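Local atomic coordinates of enoyl-CoA hydratase/isomerase (Pseudomonas aeruginosa, PDB entry 3LAO), a protein that probably hydrates the double bond of an enoyl-CoA thioester, possibly of a steroid side chain, as a homotrimeric member of the crotonase family. Residues M167-I170 and E175-A178. Numbering follows the deposited sequence.
Sequences MRYI and EFDA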
HETATM    1  N   MSE B 167       2.208  -0.658 -13.213  1.00 43.38           N
HETATM    2  CA  MSE B 167       1.680  -0.454 -14.554  1.00 39.94           C
HETATM    3  C   MSE B 167       2.811  -0.420 -15.593  1.00 40.38           C
HETATM    4  O   MSE B 167       2.674  -1.007 -16.658  1.00 34.17           O
HETATM    5  CB  MSE B 167       0.761   0.776 -14.613  1.00 33.59           C
HETATM    6  CG  MSE B 167      -0.610   0.594 -13.892  1.00 46.16           C
HETATM    7 SE   MSE B 167      -1.563  -1.169 -14.160  1.00 53.23          SE
HETATM    8  CE  MSE B 167      -1.001  -2.049 -12.486  1.00 75.39           C
ATOM      9  N   ARG B 168       3.930   0.194 -15.252  1.00 39.13           N
ATOM     10  CA  ARG B 168       5.071   0.269 -16.144  1.00 42.96           C
ATOM     11  C   ARG B 168       5.594  -1.090 -16.640  1.00 48.82           C
ATOM     12  O   ARG B 168       6.199  -1.164 -17.695  1.00 49.57           O
ATOM     13  CB  ARG B 168       6.180   1.084 -15.479  1.00 31.31           C
ATOM     14  CG  ARG B 168       7.556   0.538 -15.668  1.00 38.25           C
ATOM     15  CD  ARG B 168       8.335   1.416 -16.591  1.00 52.93           C
ATOM     16  NE  ARG B 168       9.662   0.886 -16.871  1.00 65.14           N
ATOM     17  CZ  ARG B 168       9.939   0.036 -17.849  1.00 63.08           C
ATOM     18  NH1 ARG B 168       8.982  -0.399 -18.645  1.00 57.07           N
ATOM     19  NH2 ARG B 168      11.179  -0.380 -18.022  1.00 64.91           N
ATOM     20  N   TYR B 169       5.366  -2.157 -15.884  1.00 40.85           N
ATOM     21  CA  TYR B 169       5.750  -3.523 -16.302  1.00 36.58           C
ATOM     22  C   TYR B 169       4.564  -4.369 -16.756  1.00 37.69           C
ATOM     23  O   TYR B 169       4.675  -5.170 -17.664  1.00 36.36           O
ATOM     24  CB  TYR B 169       6.492  -4.269 -15.187  1.00 31.43           C
ATOM     25  CG  TYR B 169       7.836  -3.669 -14.956  1.00 37.68           C
ATOM     26  CD1 TYR B 169       8.869  -3.888 -15.862  1.00 37.65           C
ATOM     27  CD2 TYR B 169       8.077  -2.839 -13.855  1.00 34.69           C
ATOM     28  CE1 TYR B 169      10.119  -3.317 -15.673  1.00 37.02           C
ATOM     29  CE2 TYR B 169       9.319  -2.258 -13.661  1.00 33.85           C
ATOM     30  CZ  TYR B 169      10.330  -2.499 -14.578  1.00 36.17           C
ATOM     31  OH  TYR B 169      11.557  -1.941 -14.388  1.00 35.79           O
ATOM     32  N   ILE B 170       3.429  -4.220 -16.097  1.00 35.49           N
ATOM     33  CA  ILE B 170       2.271  -4.987 -16.477  1.00 37.80           C
ATOM     34  C   ILE B 170       1.817  -4.579 -17.889  1.00 46.11           C
ATOM     35  O   ILE B 170       1.589  -5.431 -18.741  1.00 51.04           O
ATOM     36  CB  ILE B 170       1.142  -4.781 -15.461  1.00 38.11           C
ATOM     37  CG1 ILE B 170       1.479  -5.471 -14.129  1.00 42.01           C
ATOM     38  CG2 ILE B 170      -0.164  -5.327 -15.984  1.00 38.38           C
ATOM     39  CD1 ILE B 170       0.622  -4.939 -12.972  1.00 41.14           C
ATOM     40  N   GLU B 175      10.911  -6.619 -19.209  1.00 42.83           N
ATOM     41  CA  GLU B 175      11.635  -7.527 -18.328  1.00 40.95           C
ATOM     42  C   GLU B 175      12.314  -6.745 -17.196  1.00 43.10           C
ATOM     43  O   GLU B 175      12.795  -5.628 -17.418  1.00 41.49           O
ATOM     44  CB  GLU B 175      12.717  -8.246 -19.128  1.00 37.42           C
ATOM     45  CG  GLU B 175      13.382  -9.379 -18.369  1.00 46.77           C
ATOM     46  CD  GLU B 175      14.403 -10.155 -19.205  1.00 54.22           C
ATOM     47  OE1 GLU B 175      13.986 -10.910 -20.112  1.00 59.02           O
ATOM     48  OE2 GLU B 175      15.620 -10.034 -18.936  1.00 54.23           O
ATOM     49  N   PHE B 176      12.339  -7.312 -15.985  1.00 38.27           N
ATOM     50  CA  PHE B 176      13.122  -6.723 -14.899  1.00 33.11           C
ATOM     51  C   PHE B 176      13.864  -7.800 -14.186  1.00 34.97           C
ATOM     52  O   PHE B 176      13.549  -8.979 -14.355  1.00 41.28           O
ATOM     53  CB  PHE B 176      12.280  -5.924 -13.914  1.00 34.47           C
ATOM     54  CG  PHE B 176      11.022  -6.628 -13.433  1.00 35.99           C
ATOM     55  CD1 PHE B 176       9.916  -6.743 -14.265  1.00 28.59           C
ATOM     56  CD2 PHE B 176      10.934  -7.107 -12.115  1.00 34.36           C
ATOM     57  CE1 PHE B 176       8.773  -7.358 -13.829  1.00 27.03           C
ATOM     58  CE2 PHE B 176       9.800  -7.714 -11.662  1.00 34.79           C
ATOM     59  CZ  PHE B 176       8.706  -7.835 -12.519  1.00 40.92           C
ATOM     60  N   ASP B 177      14.884  -7.419 -13.428  1.00 28.08           N
ATOM     61  CA  ASP B 177      15.655  -8.420 -12.718  1.00 37.49           C
ATOM     62  C   ASP B 177      15.375  -8.366 -11.216  1.00 39.63           C
ATOM     63  O   ASP B 177      14.553  -7.560 -10.745  1.00 35.57           O
ATOM     64  CB  ASP B 177      17.171  -8.358 -13.039  1.00 47.40           C
ATOM     65  CG  ASP B 177      17.838  -7.067 -12.560  1.00 48.46           C
ATOM     66  OD1 ASP B 177      17.160  -6.257 -11.901  1.00 45.58           O
ATOM     67  OD2 ASP B 177      19.052  -6.861 -12.850  1.00 55.98           O
ATOM     68  N   ALA B 178      16.074  -9.240 -10.491  1.00 41.52           N
ATOM     69  CA  ALA B 178      15.926  -9.384  -9.059  1.00 41.53           C
ATOM     70  C   ALA B 178      16.111  -8.059  -8.307  1.00 47.88           C
ATOM     71  O   ALA B 178      15.422  -7.803  -7.309  1.00 41.77           O
ATOM     72  CB  ALA B 178      16.885 -10.409  -8.548  1.00 34.57           C
TER
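Tyr169 and Phe176 show how a helix and the short strand that follows it in a crotonase fold can be joined through aromatic side chains without any direct hydrogen bond. Four residues separate the end of helix 163-170 from the weakly bonded strand 175-177, outermost within this chain in the small sheet that also contains strand 137-139. At Glu175 the contact is slight: its carbonyl O lies 3.9 Å from Tyr169 CE1, while its first side-chain bond points away from the helix and OE1 makes a salt bridge with Arg137. Phe176 follows with its side chain turned back to the helix. With chi1 at 48° its CG is tucked over the backbone, flanked by N and C, and CD1 comes to lie over one face of the tyrosine, toward the rim, 3.4 Å from Tyr169 CD1. The rings form an edge-to-face pair, tilted rather than perpendicular, with planes at 50° and centroids 4.6 Å apart. CB adds to the grip, 3.8 Å from Tyr169 CE1. Arg168 CG backs the opposite face of the tyrosine, 3.8 Å above the ring plane. Beyond the pair, Phe176 meets the ring of Phe138 on the adjacent strand and packs on Phe157 of helix 156-161; both rings of the pair are buried. Asp177 stands at the N-cap of helix 178-183, its OD1 accepting a hydrogen bond from Glu180 N. The helix that Ala178 begins also holds the polar end of the tyrosine, through a hydrogen bond between Tyr169 OH and Glu180 OE2.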